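Local coordinates for nucleotidyltransferase-like protein (Exiguobacterium sibiricum, PDB 3C18), which is of unproven function but probably transfers nucleotidyl groups to a substrate not yet identified, at residues I80-A83 and N84-A87; I97-R100 and N101-L104; G137-L140 and F141-N145; H158-A161 and R162-L166; R232-D235 and R236-M240. All coordinates share one frame; numbering follows the deposited sequence.

Contact 1 (I80-A83 and N84-A87); sequences ILNA and NRRA
With chi1 at -165°, the amide of Asn-82 swings to the side opposite its main-chain nitrogen, while the chain of Arg-85 folds back on itself through bends at chi2 and chi3, and the two ends meet three residues apart in sequence. The bond is made by NH1 of Arg-85, which lies 2.7 Å from OD1 of Asn-82. NH1 arrives in the plane of the amide carbonyl, on a lone pair of OD1, although the N-H...O angle of 138° is bent. Amide and guanidinium planes stand steeply to one another, 70° apart. NH1 is the one donor of Arg-85 bonded to this OD1, so the grip is single. The methylene CD of Arg-85 adds a looser contact, 3.6 Å from OD1 of Asn-82. Asn-84 is the N-cap of the next helix: its OD1 accepts from Ala-87 N at 3.1 Å, with the donor well above the carbonyl plane. Asn-82 itself has positive phi and is the C-prime residue of a Schellman motif. One helix thus ends and another starts within three residues, joining helix 72-81 to helix 85-93. Asn-82 also packs on Gln-122 of helix 116-142, and Asn-84 on Trp-78, back on helix 72-81.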
loop_
_atom_site.group_PDB
_atom_site.type_symbol
_atom_site.label_atom_id
_atom_site.label_comp_id
_atom_site.label_asym_id
_atom_site.label_seq_id
_atom_site.Cartn_x
_atom_site.Cartn_y
_atom_site.Cartn_z
ATOM N N ILE A 80 15.442 -0.959 -3.669
ATOM C CA ILE A 80 15.389 -2.374 -4.068
ATOM C C ILE A 80 14.030 -2.702 -4.648
ATOM O O ILE A 80 13.907 -3.470 -5.598
ATOM C CB ILE A 80 15.683 -3.322 -2.882
ATOM C CG1 ILE A 80 17.195 -3.371 -2.634
ATOM C CG2 ILE A 80 15.172 -4.732 -3.159
ATOM C CD1 ILE A 80 17.590 -4.237 -1.437
ATOM N N LEU A 81 13.012 -2.082 -4.061
ATOM C CA LEU A 81 11.627 -2.358 -4.386
ATOM C C LEU A 81 11.060 -1.348 -5.369
ATOM O O LEU A 81 9.959 -1.512 -5.852
ATOM C CB LEU A 81 10.750 -2.379 -3.136
ATOM C CG LEU A 81 11.092 -3.386 -2.043
ATOM C CD1 LEU A 81 10.201 -3.295 -0.821
ATOM C CD2 LEU A 81 10.972 -4.742 -2.707
ATOM N N ASN A 82 11.844 -0.319 -5.658
ATOM C CA ASN A 82 11.380 0.768 -6.526
ATOM C C ASN A 82 10.124 1.402 -5.954
ATOM O O ASN A 82 9.176 1.701 -6.681
ATOM C CB ASN A 82 11.062 0.227 -7.911
ATOM C CG ASN A 82 10.926 1.309 -8.946
ATOM O OD1 ASN A 82 11.740 2.231 -8.960
ATOM N ND2 ASN A 82 9.932 1.177 -9.871
ATOM N N ALA A 83 10.155 1.618 -4.644
ATOM C CA ALA A 83 9.001 2.068 -3.868
ATOM C C ALA A 83 8.938 3.571 -3.654
ATOM O O ALA A 83 8.004 4.070 -3.044
ATOM C CB ALA A 83 8.975 1.344 -2.514
ATOM N N ASN A 84 9.917 4.300 -4.175
ATOM C CA ASN A 84 9.996 5.766 -3.937
ATOM C C ASN A 84 10.708 6.492 -5.048
ATOM O O ASN A 84 11.908 6.671 -5.010
ATOM C CB ASN A 84 10.698 6.052 -2.598
ATOM C CG ASN A 84 10.561 7.499 -2.148
ATOM O OD1 ASN A 84 10.365 8.395 -2.951
ATOM N ND2 ASN A 84 10.686 7.727 -0.850
ATOM N N ARG A 85 9.932 6.898 -6.039
ATOM C CA ARG A 85 10.469 7.486 -7.255
ATOM C C ARG A 85 11.201 8.788 -6.993
ATOM O O ARG A 85 12.205 9.094 -7.645
ATOM C CB ARG A 85 9.364 7.669 -8.319
ATOM C CG ARG A 85 8.848 6.295 -8.896
ATOM C CD ARG A 85 10.031 5.341 -9.328
ATOM N NE ARG A 85 10.685 5.841 -10.541
ATOM C CZ ARG A 85 11.800 5.340 -11.065
ATOM N NH1 ARG A 85 12.393 4.312 -10.492
ATOM N NH2 ARG A 85 12.325 5.878 -12.156
ATOM N N ARG A 86 10.702 9.553 -6.040
ATOM C CA ARG A 86 11.358 10.836 -5.685
ATOM C C ARG A 86 12.751 10.590 -5.196
ATOM O O ARG A 86 13.675 11.287 -5.557
ATOM C CB ARG A 86 10.648 11.611 -4.580
ATOM C CG ARG A 86 9.712 12.618 -5.079
ATOM C CD ARG A 86 9.526 13.742 -4.063
ATOM N NE ARG A 86 9.294 13.232 -2.714
ATOM C CZ ARG A 86 8.976 13.972 -1.667
ATOM N NH1 ARG A 86 8.827 15.279 -1.806
ATOM N NH2 ARG A 86 8.795 13.396 -0.476
ATOM N N ALA A 87 12.891 9.573 -4.368
ATOM C CA ALA A 87 14.203 9.277 -3.761
ATOM C C ALA A 87 15.208 8.908 -4.837
ATOM O O ALA A 87 16.368 9.291 -4.761
ATOM C CB ALA A 87 14.108 8.190 -2.713
#

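Contact 2 (I97-R100 and N101-L104); sequences IFER and NDYL
Glu-99 sits at the end of strand 95-99 and reaches Leu-104 across a type I' turn from Arg-100 to Tyr-103, in which Asn-101 and Asp-102 both have positive phi and Tyr-103 N bonds to Arg-100 O, with a geometry made less sure by the crowding of that nitrogen in the model. The carboxylate of Glu-99 comes to the start of helix 103-110. Its CG lies between the backbone N and the carbonyl carbon (chi1 60°) and the chain then runs extended, which brings OE1 to Leu-104 N at 2.7 Å; OE1 is crowded in the model, so this bond is doubtful in detail. OE2 of Glu-99 is hydrogen-bonded to Thr-105 OG1. Arg-100 leads away from the turn: CZ of Phe-98 lies over one face of its guanidinium, off-centre, and NH1 bonds to Thr-19 O. CD1 of Leu-104 rests 3.7 Å from the carbonyl O of Phe-98. Water 1 accepts from Asp-102 N at 2.8 Å and makes weak bonds to Glu-99 O and Asp-102 OD1. A carboxylate beside the amino end of a helix probably gains from the helix dipole, which may partly offset the nearness of a second acid, with OE2 of Glu-99 4.5 Å from OD1 of Asp-102.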
loop_
_atom_site.group_PDB
_atom_site.type_symbol
_atom_site.label_atom_id
_atom_site.label_comp_id
_atom_site.label_asym_id
_atom_site.label_seq_id
_atom_site.Cartn_x
_atom_site.Cartn_y
_atom_site.Cartn_z
ATOM N N ILE A 97 26.765 16.786 -1.039
ATOM C CA ILE A 97 27.268 17.818 -0.132
ATOM C C ILE A 97 28.308 17.206 0.769
ATOM O O ILE A 97 29.276 17.851 1.154
ATOM C CB ILE A 97 26.130 18.413 0.755
ATOM C CG1 ILE A 97 25.186 19.263 -0.086
ATOM C CG2 ILE A 97 26.677 19.258 1.859
ATOM C CD1 ILE A 97 25.864 20.334 -0.862
ATOM N N PHE A 98 28.111 15.939 1.081
ATOM C CA PHE A 98 28.973 15.247 2.028
ATOM C C PHE A 98 28.745 13.771 1.975
ATOM O O PHE A 98 27.624 13.324 1.780
ATOM C CB PHE A 98 28.675 15.740 3.452
ATOM C CG PHE A 98 29.307 14.909 4.524
ATOM C CD1 PHE A 98 30.603 15.156 4.937
ATOM C CD2 PHE A 98 28.612 13.866 5.110
ATOM C CE1 PHE A 98 31.188 14.375 5.915
ATOM C CE2 PHE A 98 29.192 13.082 6.072
ATOM C CZ PHE A 98 30.475 13.329 6.480
ATOM N N GLU A 99 29.817 13.017 2.160
ATOM C CA GLU A 99 29.681 11.566 2.254
ATOM C C GLU A 99 30.846 10.901 2.933
ATOM O O GLU A 99 31.941 11.428 2.998
ATOM C CB GLU A 99 29.451 10.938 0.877
ATOM C CG GLU A 99 30.579 11.188 -0.102
ATOM C CD GLU A 99 30.462 10.358 -1.369
ATOM O OE1 GLU A 99 29.944 9.226 -1.309
ATOM O OE2 GLU A 99 30.899 10.838 -2.429
ATOM N N ARG A 100 30.549 9.741 3.488
ATOM C CA ARG A 100 31.555 8.880 4.058
ATOM C C ARG A 100 31.591 7.589 3.279
ATOM O O ARG A 100 30.563 7.067 2.883
ATOM C CB ARG A 100 31.256 8.557 5.519
ATOM C CG ARG A 100 31.532 9.685 6.496
ATOM C CD ARG A 100 31.311 9.202 7.928
ATOM N NE ARG A 100 31.716 10.208 8.898
ATOM C CZ ARG A 100 30.892 11.086 9.453
ATOM N NH1 ARG A 100 29.610 11.078 9.142
ATOM N NH2 ARG A 100 31.349 11.972 10.328
ATOM N N ASN A 101 32.803 7.098 3.058
ATOM C CA ASN A 101 33.001 5.781 2.449
ATOM C C ASN A 101 32.441 5.713 1.031
ATOM O O ASN A 101 31.982 4.668 0.576
ATOM C CB ASN A 101 32.355 4.701 3.326
ATOM C CG ASN A 101 32.963 4.644 4.721
ATOM O OD1 ASN A 101 34.177 4.817 4.890
ATOM N ND2 ASN A 101 32.118 4.403 5.732
ATOM N N ASP A 102 32.470 6.858 0.366
ATOM C CA ASP A 102 32.040 6.971 -1.024
ATOM C C ASP A 102 30.613 6.445 -1.185
ATOM O O ASP A 102 30.184 6.050 -2.260
ATOM C CB ASP A 102 32.982 6.185 -1.923
ATOM C CG ASP A 102 34.345 6.845 -2.057
ATOM O OD1 ASP A 102 34.406 8.102 -2.071
ATOM O OD2 ASP A 102 35.359 6.106 -2.158
ATOM N N TYR A 103 29.889 6.451 -0.082
ATOM C CA TYR A 103 28.529 5.924 -0.071
ATOM C C TYR A 103 27.640 6.469 -1.207
ATOM O O TYR A 103 26.971 5.711 -1.927
ATOM C CB TYR A 103 27.883 6.130 1.296
ATOM C CG TYR A 103 26.404 5.848 1.265
ATOM C CD1 TYR A 103 25.932 4.544 1.344
ATOM C CD2 TYR A 103 25.480 6.879 1.126
ATOM C CE1 TYR A 103 24.595 4.269 1.291
ATOM C CE2 TYR A 103 24.145 6.618 1.060
ATOM C CZ TYR A 103 23.696 5.300 1.148
ATOM O OH TYR A 103 22.342 5.003 1.100
ATOM N N LEU A 104 27.653 7.776 -1.387
ATOM C CA LEU A 104 26.754 8.412 -2.365
ATOM C C LEU A 104 27.312 8.319 -3.775
ATOM O O LEU A 104 26.561 8.235 -4.729
ATOM C CB LEU A 104 26.442 9.860 -2.025
ATOM C CG LEU A 104 25.453 10.045 -0.893
ATOM C CD1 LEU A 104 25.358 11.524 -0.518
ATOM C CD2 LEU A 104 24.077 9.482 -1.285
HETATM O O HOH W 1 33.777 9.182 1.078
#

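Contact 3 (G137-L140 and F141-N145); sequences GRNL and FSRGN
Gly-137 stands near the C-terminal end of helix 116-142, its O accepting from Phe-141 N; CB of Phe-141 lies 3.4 Å from the same Gly-137 O. Arg-138 continues the pattern through its O, which takes Ser-142 N at 2.9 Å. Asn-139 does more. Its carbonyl O accepts Ser-142 OG at 2.7 Å, in the carbonyl plane and on a lone pair; chi1 of 82° turns that OG back toward Asn-139 O. Its side-chain OD1 faces NH1 of Arg-143 at 3.4 Å, a weak bond made at the edge of the guanidinium, with amide and guanidinium planes 72° apart. CD of Arg-143 also lies 3.5 Å from OD1 of Asn-139. Losing this amide to an alanine is likely to leave the Arg-143 guanidinium without its weakly bonded edge partner and freer to swing. Leu-140 closes the segment: its O accepts Asn-145 N at 2.9 Å, the long bond of the Schellman motif in which Gly-144, with positive phi, is C-prime. CD2 of Leu-140 lies over one face of the Arg-143 guanidinium and 3.9 Å from OD1 of Asn-145. Leu-140 packs on Ala-149 and His-152 of helix 146-167, while Phe-141 meets Ile-205 and Leu-209 of helix 201-218. Val-175 of the second subunit packs on Leu-140, Arg-143 and Asn-145.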
loop_
_atom_site.group_PDB
_atom_site.type_symbol
_atom_site.label_atom_id
_atom_site.label_comp_id
_atom_site.label_asym_id
_atom_site.label_seq_id
_atom_site.Cartn_x
_atom_site.Cartn_y
_atom_site.Cartn_z
ATOM N N GLY A 137 -12.002 -8.679 -9.472
ATOM C CA GLY A 137 -12.728 -8.180 -10.629
ATOM C C GLY A 137 -13.678 -9.214 -11.187
ATOM O O GLY A 137 -14.811 -8.925 -11.558
ATOM N N ARG A 138 -13.201 -10.446 -11.210
ATOM C CA ARG A 138 -13.974 -11.559 -11.751
ATOM C C ARG A 138 -15.106 -11.896 -10.812
ATOM O O ARG A 138 -16.257 -12.113 -11.203
ATOM C CB ARG A 138 -13.034 -12.738 -11.980
ATOM C CG ARG A 138 -13.718 -13.925 -12.588
ATOM C CD ARG A 138 -12.724 -15.023 -12.877
ATOM N NE ARG A 138 -12.036 -15.419 -11.657
ATOM C CZ ARG A 138 -11.009 -16.257 -11.633
ATOM N NH1 ARG A 138 -10.563 -16.788 -12.776
ATOM N NH2 ARG A 138 -10.426 -16.549 -10.476
ATOM N N ASN A 139 -14.784 -11.900 -9.541
ATOM C CA ASN A 139 -15.764 -12.187 -8.517
ATOM C C ASN A 139 -16.867 -11.128 -8.520
ATOM O O ASN A 139 -18.046 -11.440 -8.535
ATOM C CB ASN A 139 -15.087 -12.313 -7.146
ATOM C CG ASN A 139 -16.098 -12.550 -6.005
ATOM O OD1 ASN A 139 -16.433 -11.620 -5.252
ATOM N ND2 ASN A 139 -16.605 -13.783 -5.897
ATOM N N LEU A 140 -16.480 -9.863 -8.576
ATOM C CA LEU A 140 -17.459 -8.769 -8.531
ATOM C C LEU A 140 -18.332 -8.776 -9.760
ATOM O O LEU A 140 -19.520 -8.486 -9.722
ATOM C CB LEU A 140 -16.764 -7.407 -8.377
ATOM C CG LEU A 140 -16.102 -7.212 -6.986
ATOM C CD1 LEU A 140 -14.946 -6.211 -7.052
ATOM C CD2 LEU A 140 -17.154 -6.783 -5.976
ATOM N N PHE A 141 -17.719 -9.096 -10.879
ATOM C CA PHE A 141 -18.518 -9.260 -12.103
ATOM C C PHE A 141 -19.542 -10.400 -11.940
ATOM O O PHE A 141 -20.671 -10.298 -12.355
ATOM C CB PHE A 141 -17.632 -9.588 -13.279
ATOM C CG PHE A 141 -18.383 -9.710 -14.556
ATOM C CD1 PHE A 141 -18.953 -10.940 -14.926
ATOM C CD2 PHE A 141 -18.529 -8.621 -15.390
ATOM C CE1 PHE A 141 -19.663 -11.070 -16.120
ATOM C CE2 PHE A 141 -19.219 -8.740 -16.574
ATOM C CZ PHE A 141 -19.809 -9.952 -16.938
ATOM N N SER A 142 -19.126 -11.479 -11.291
ATOM C CA SER A 142 -20.010 -12.654 -11.149
ATOM C C SER A 142 -21.236 -12.314 -10.315
ATOM O O SER A 142 -22.309 -12.879 -10.468
ATOM C CB SER A 142 -19.252 -13.852 -10.535
ATOM O OG SER A 142 -19.157 -13.783 -9.115
ATOM N N ARG A 143 -21.065 -11.332 -9.456
ATOM C CA ARG A 143 -22.089 -10.956 -8.467
ATOM C C ARG A 143 -22.918 -9.791 -8.959
ATOM O O ARG A 143 -23.811 -9.320 -8.264
ATOM C CB ARG A 143 -21.439 -10.621 -7.120
ATOM C CG ARG A 143 -20.877 -11.817 -6.388
ATOM C CD ARG A 143 -19.920 -11.394 -5.271
ATOM N NE ARG A 143 -20.452 -10.254 -4.517
ATOM C CZ ARG A 143 -19.791 -9.593 -3.561
ATOM N NH1 ARG A 143 -18.548 -9.940 -3.226
ATOM N NH2 ARG A 143 -20.378 -8.575 -2.941
ATOM N N GLY A 144 -22.641 -9.345 -10.168
ATOM C CA GLY A 144 -23.416 -8.253 -10.770
ATOM C C GLY A 144 -23.031 -6.866 -10.294
ATOM O O GLY A 144 -23.722 -5.876 -10.576
ATOM N N ASN A 145 -21.908 -6.783 -9.594
ATOM C CA ASN A 145 -21.377 -5.470 -9.114
ATOM C C ASN A 145 -20.418 -4.862 -10.128
ATOM O O ASN A 145 -19.245 -4.889 -9.951
ATOM C CB ASN A 145 -20.643 -5.636 -7.783
ATOM C CG ASN A 145 -21.501 -6.242 -6.696
ATOM O OD1 ASN A 145 -21.064 -7.131 -5.983
ATOM N ND2 ASN A 145 -22.725 -5.762 -6.568
#

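Contact 4 (H158-A161 and R162-L166); sequences HHLA and RLSVL
Leu-160 O is gripped twice by Ser-164, by the backbone N at 2.9 Å and, in the conformer given, by OG at 2.5 Å, the two donors coming from opposite faces of the carbonyl plane. The hydroxyl distance is very short, and the serine was modelled in two conformers, so this bond is doubtful in detail. OG gets there by lying anti to the carbonyl carbon of Ser-164 (chi1 -58°), which folds it back toward the preceding turn. A further weak bond ties this OG to Asp-184 in this conformer. Regular i to i+4 bonds run alongside: Leu-163 N to His-159 O is 2.9 Å, and Val-165 N bonds to Ala-161 O. CG2 of Val-165 also presses against Ala-161 O at 3.2 Å. On another side of the helix, Arg-162 bends at chi3 and lays CD 3.9 Å from CE1 of His-158, an oblique approach with ring and guanidinium planes 36° apart. Its NE donates to water 2 at 2.9 Å, and ND1 of His-159 lies 2.7 Å from the same water; the water is in the plane of both groups, at their edges. Two polar groups thus find partners locally: the Ser-164 hydroxyl, in this conformer, is turned onto the preceding turn of helix 146-167, and one water joins the imidazole of His-159 to the guanidinium of Arg-162, the direction of its bond at ND1 remaining open.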
loop_
_atom_site.group_PDB
_atom_site.type_symbol
_atom_site.label_atom_id
_atom_site.label_comp_id
_atom_site.label_asym_id
_atom_site.label_seq_id
_atom_site.Cartn_x
_atom_site.Cartn_y
_atom_site.Cartn_z
ATOM N N HIS A 158 -3.447 -1.950 -14.836
ATOM C CA HIS A 158 -2.352 -1.046 -14.474
ATOM C C HIS A 158 -1.172 -1.890 -13.959
ATOM O O HIS A 158 -0.035 -1.677 -14.317
ATOM C CB HIS A 158 -2.785 -0.040 -13.410
ATOM C CG HIS A 158 -1.791 1.047 -13.193
ATOM N ND1 HIS A 158 -1.234 1.318 -11.967
ATOM C CD2 HIS A 158 -1.224 1.909 -14.069
ATOM C CE1 HIS A 158 -0.375 2.315 -12.095
ATOM N NE2 HIS A 158 -0.357 2.695 -13.360
ATOM N N HIS A 159 -1.451 -2.888 -13.139
ATOM C CA HIS A 159 -0.358 -3.771 -12.674
ATOM C C HIS A 159 0.284 -4.544 -13.803
ATOM O O HIS A 159 1.492 -4.839 -13.771
ATOM C CB HIS A 159 -0.817 -4.736 -11.587
ATOM C CG HIS A 159 -1.154 -4.041 -10.316
ATOM N ND1 HIS A 159 -0.245 -3.260 -9.640
ATOM C CD2 HIS A 159 -2.313 -3.959 -9.629
ATOM C CE1 HIS A 159 -0.827 -2.761 -8.567
ATOM N NE2 HIS A 159 -2.079 -3.166 -8.543
ATOM N N LEU A 160 -0.526 -4.879 -14.796
ATOM C CA LEU A 160 -0.071 -5.659 -15.966
ATOM C C LEU A 160 0.877 -4.837 -16.841
ATOM O O LEU A 160 1.842 -5.346 -17.423
ATOM C CB LEU A 160 -1.276 -6.131 -16.784
ATOM C CG LEU A 160 -1.082 -6.948 -18.077
ATOM C CD1 LEU A 160 -0.531 -8.307 -17.838
ATOM C CD2 LEU A 160 -2.389 -7.060 -18.863
ATOM N N ALA A 161 0.595 -3.553 -16.923
ATOM C CA ALA A 161 1.440 -2.592 -17.670
ATOM C C ALA A 161 2.783 -2.449 -16.965
ATOM O O ALA A 161 3.806 -2.430 -17.579
ATOM C CB ALA A 161 0.781 -1.232 -17.746
ATOM N N ARG A 162 2.766 -2.378 -15.636
ATOM C CA ARG A 162 4.008 -2.239 -14.839
ATOM C C ARG A 162 4.857 -3.506 -14.966
ATOM O O ARG A 162 6.070 -3.450 -15.171
ATOM C CB ARG A 162 3.695 -1.915 -13.365
ATOM C CG ARG A 162 3.113 -0.499 -13.167
ATOM C CD ARG A 162 2.581 -0.268 -11.759
ATOM N NE ARG A 162 3.554 -0.675 -10.761
ATOM C CZ ARG A 162 4.569 0.073 -10.352
ATOM N NH1 ARG A 162 4.751 1.268 -10.868
ATOM N NH2 ARG A 162 5.413 -0.389 -9.442
ATOM N N LEU A 163 4.195 -4.650 -14.916
ATOM C CA LEU A 163 4.867 -5.955 -15.074
ATOM C C LEU A 163 5.482 -6.075 -16.436
ATOM O O LEU A 163 6.645 -6.502 -16.603
ATOM C CB LEU A 163 3.884 -7.097 -14.823
ATOM C CG LEU A 163 4.390 -8.512 -15.040
ATOM C CD1 LEU A 163 5.614 -8.846 -14.216
ATOM C CD2 LEU A 163 3.261 -9.444 -14.720
ATOM N N SER A 164 4.729 -5.642 -17.428
ATOM C CA SER A 164 5.189 -5.714 -18.814
ATOM C C SER A 164 6.432 -4.865 -19.029
ATOM O O SER A 164 7.329 -5.227 -19.777
ATOM C CB SER A 164 4.064 -5.317 -19.761
ATOM O OG SER A 164 2.955 -6.170 -19.540
ATOM N N VAL A 165 6.494 -3.753 -18.314
ATOM C CA VAL A 165 7.637 -2.845 -18.377
ATOM C C VAL A 165 8.849 -3.505 -17.700
ATOM O O VAL A 165 9.951 -3.533 -18.249
ATOM C CB VAL A 165 7.343 -1.474 -17.749
ATOM C CG1 VAL A 165 8.607 -0.635 -17.638
ATOM C CG2 VAL A 165 6.296 -0.756 -18.588
ATOM N N LEU A 166 8.633 -4.042 -16.507
ATOM C CA LEU A 166 9.700 -4.771 -15.798
ATOM C C LEU A 166 10.240 -5.904 -16.668
ATOM O O LEU A 166 11.428 -6.158 -16.735
ATOM C CB LEU A 166 9.151 -5.349 -14.475
ATOM C CG LEU A 166 8.947 -4.343 -13.326
ATOM C CD1 LEU A 166 7.950 -4.907 -12.282
ATOM C CD2 LEU A 166 10.283 -3.962 -12.665
HETATM O O HOH W 2 2.454 -3.188 -9.921
#

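Contact 5 (R232-D235 and R236-M240); sequences RERD and RPWTM
Arg-234 lies flat on Trp-238 where the loop after helix 220-231 turns into the short edge strand 238-239 of the three-stranded antiparallel sheet, within the helix-turn-helix domain. The stacking is the main element. The guanidinium and indole planes are only 14° apart and their centres 3.8 Å, and CZ of Arg-234 stands over the six-membered ring, 12° off its normal, a cation-pi pair. Farther back along the chain, CD of Arg-234 makes a CH-pi contact with the five-membered ring, 3.9 Å from its centroid, and CG touches NE1 of Trp-238 at 3.5 Å. This length of overlap follows from the torsions: CG of Arg-234 sits between the backbone N and the carbonyl carbon (chi1 77°), and a bend at chi3 lays the rest of the chain along the indole. A leucine in place of Trp-238 would probably leave the guanidinium without its flat support and the Met-231 carbonyl without the NE1 donor. Charge is the second theme. Arg-236 brings its NH2 over the other face of the Arg-234 guanidinium, so two like charges lie near each other, NE of Arg-234 to NH2 of Arg-236 at 4.0 Å; Glu-242, a weak ion-pair partner of Arg-234, may ease this. Hydrogen bonding across the segments runs through water alone. Water 3, in the plane of the Arg-234 guanidinium, accepts from NH1 at 2.6 Å and donates to Pro-237 O at 2.7 Å.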
loop_
_atom_site.group_PDB
_atom_site.type_symbol
_atom_site.label_atom_id
_atom_site.label_comp_id
_atom_site.label_asym_id
_atom_site.label_seq_id
_atom_site.Cartn_x
_atom_site.Cartn_y
_atom_site.Cartn_z
ATOM N N ARG A 232 13.870 -23.574 -5.045
ATOM C CA ARG A 232 14.764 -24.608 -5.560
ATOM C C ARG A 232 16.083 -24.599 -4.834
ATOM O O ARG A 232 16.933 -25.406 -5.137
ATOM C CB ARG A 232 15.027 -24.437 -7.047
ATOM C CG ARG A 232 13.878 -24.883 -7.871
ATOM C CD ARG A 232 14.075 -24.456 -9.315
ATOM N NE ARG A 232 12.923 -24.897 -10.096
ATOM C CZ ARG A 232 12.311 -24.140 -10.991
ATOM N NH1 ARG A 232 12.748 -22.903 -11.199
ATOM N NH2 ARG A 232 11.260 -24.605 -11.653
ATOM N N GLU A 233 16.240 -23.679 -3.897
ATOM C CA GLU A 233 17.457 -23.642 -3.071
ATOM C C GLU A 233 17.489 -24.815 -2.110
ATOM O O GLU A 233 18.477 -25.036 -1.405
ATOM C CB GLU A 233 17.627 -22.336 -2.312
ATOM C CG GLU A 233 18.066 -21.255 -3.254
ATOM C CD GLU A 233 18.405 -19.952 -2.573
ATOM O OE1 GLU A 233 17.827 -19.641 -1.491
ATOM O OE2 GLU A 233 19.249 -19.228 -3.155
ATOM N N ARG A 234 16.403 -25.566 -2.097
ATOM C CA ARG A 234 16.370 -26.812 -1.327
ATOM C C ARG A 234 15.730 -27.869 -2.162
ATOM O O ARG A 234 14.925 -27.588 -3.034
ATOM C CB ARG A 234 15.725 -26.664 0.061
ATOM C CG ARG A 234 14.235 -26.592 0.107
ATOM C CD ARG A 234 13.726 -26.523 1.540
ATOM N NE ARG A 234 14.262 -25.381 2.264
ATOM C CZ ARG A 234 13.863 -25.008 3.478
ATOM N NH1 ARG A 234 12.914 -25.685 4.109
ATOM N NH2 ARG A 234 14.399 -23.948 4.052
ATOM N N ASP A 235 16.132 -29.099 -1.899
ATOM C CA ASP A 235 15.801 -30.207 -2.772
ATOM C C ASP A 235 14.593 -30.998 -2.339
ATOM O O ASP A 235 14.369 -32.103 -2.797
ATOM C CB ASP A 235 17.012 -31.123 -2.919
ATOM C CG ASP A 235 17.103 -31.722 -4.313
ATOM O OD1 ASP A 235 16.438 -31.173 -5.237
ATOM O OD2 ASP A 235 17.832 -32.735 -4.487
ATOM N N ARG A 236 13.755 -30.387 -1.523
ATOM C CA ARG A 236 12.570 -31.066 -0.983
ATOM C C ARG A 236 11.463 -30.065 -0.799
ATOM O O ARG A 236 11.656 -28.887 -0.914
ATOM C CB ARG A 236 12.947 -31.699 0.350
ATOM C CG ARG A 236 13.337 -30.687 1.316
ATOM C CD ARG A 236 13.892 -31.274 2.577
ATOM N NE ARG A 236 14.417 -30.169 3.377
ATOM C CZ ARG A 236 15.608 -29.614 3.154
ATOM N NH1 ARG A 236 16.392 -30.065 2.178
ATOM N NH2 ARG A 236 16.001 -28.606 3.884
ATOM N N PRO A 237 10.271 -30.540 -0.533
ATOM C CA PRO A 237 9.169 -29.593 -0.472
ATOM C C PRO A 237 9.252 -28.708 0.737
ATOM O O PRO A 237 9.972 -28.996 1.667
ATOM C CB PRO A 237 7.956 -30.507 -0.398
ATOM C CG PRO A 237 8.409 -31.789 -0.944
ATOM C CD PRO A 237 9.822 -31.923 -0.535
ATOM N N TRP A 238 8.477 -27.628 0.679
ATOM C CA TRP A 238 8.379 -26.642 1.733
ATOM C C TRP A 238 7.034 -26.690 2.371
ATOM O O TRP A 238 6.022 -26.869 1.671
ATOM C CB TRP A 238 8.480 -25.261 1.159
ATOM C CG TRP A 238 9.752 -24.904 0.508
ATOM C CD1 TRP A 238 10.236 -25.382 -0.672
ATOM C CD2 TRP A 238 10.669 -23.907 0.947
ATOM N NE1 TRP A 238 11.427 -24.754 -0.970
ATOM C CE2 TRP A 238 11.728 -23.874 0.026
ATOM C CE3 TRP A 238 10.719 -23.062 2.045
ATOM C CZ2 TRP A 238 12.780 -22.988 0.136
ATOM C CZ3 TRP A 238 11.790 -22.200 2.164
ATOM C CH2 TRP A 238 12.801 -22.166 1.213
ATOM N N THR A 239 6.985 -26.480 3.689
ATOM C CA THR A 239 5.665 -26.255 4.317
ATOM C C THR A 239 5.326 -24.769 4.083
ATOM O O THR A 239 6.190 -23.971 3.809
ATOM C CB THR A 239 5.690 -26.522 5.823
ATOM O OG1 THR A 239 6.576 -25.592 6.447
ATOM C CG2 THR A 239 6.132 -27.923 6.134
HETATM N N MSE A 240 4.063 -24.395 4.220
HETATM C CA MSE A 240 3.675 -22.993 4.085
HETATM C C MSE A 240 4.399 -22.161 5.108
HETATM O O MSE A 240 4.910 -21.097 4.816
HETATM C CB MSE A 240 2.160 -22.813 4.278
HETATM C CG MSE A 240 1.656 -21.382 4.194
HETATM SE SE MSE A 240 2.233 -20.438 2.571
HETATM C CE MSE A 240 1.292 -21.376 1.154
HETATM O O HOH W 3 11.516 -27.854 3.553
#

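The five contacts follow one another along the chain without touching. Contacts 1 and 2 share the nucleotidyltransferase-like range, with centres about 20 Å apart, and helix 85-93 leads from one into strand 95-99 of the other. Contacts 3 and 4 share the YgxA-like range and lie on the successive helices 116-142 and 146-167, about 23 Å between centres. Contact 1 comes nearest to contact 4, about 5 Å between nearest atoms; Gln-122 of helix 116-142 packs against residues of both. Contacts 2 and 3 are farthest apart, about 53 Å between centres, on opposite sides of the chain's centre. Contact 5 stands apart in the helix-turn-helix range, about 29 Å from contact 4 between centres.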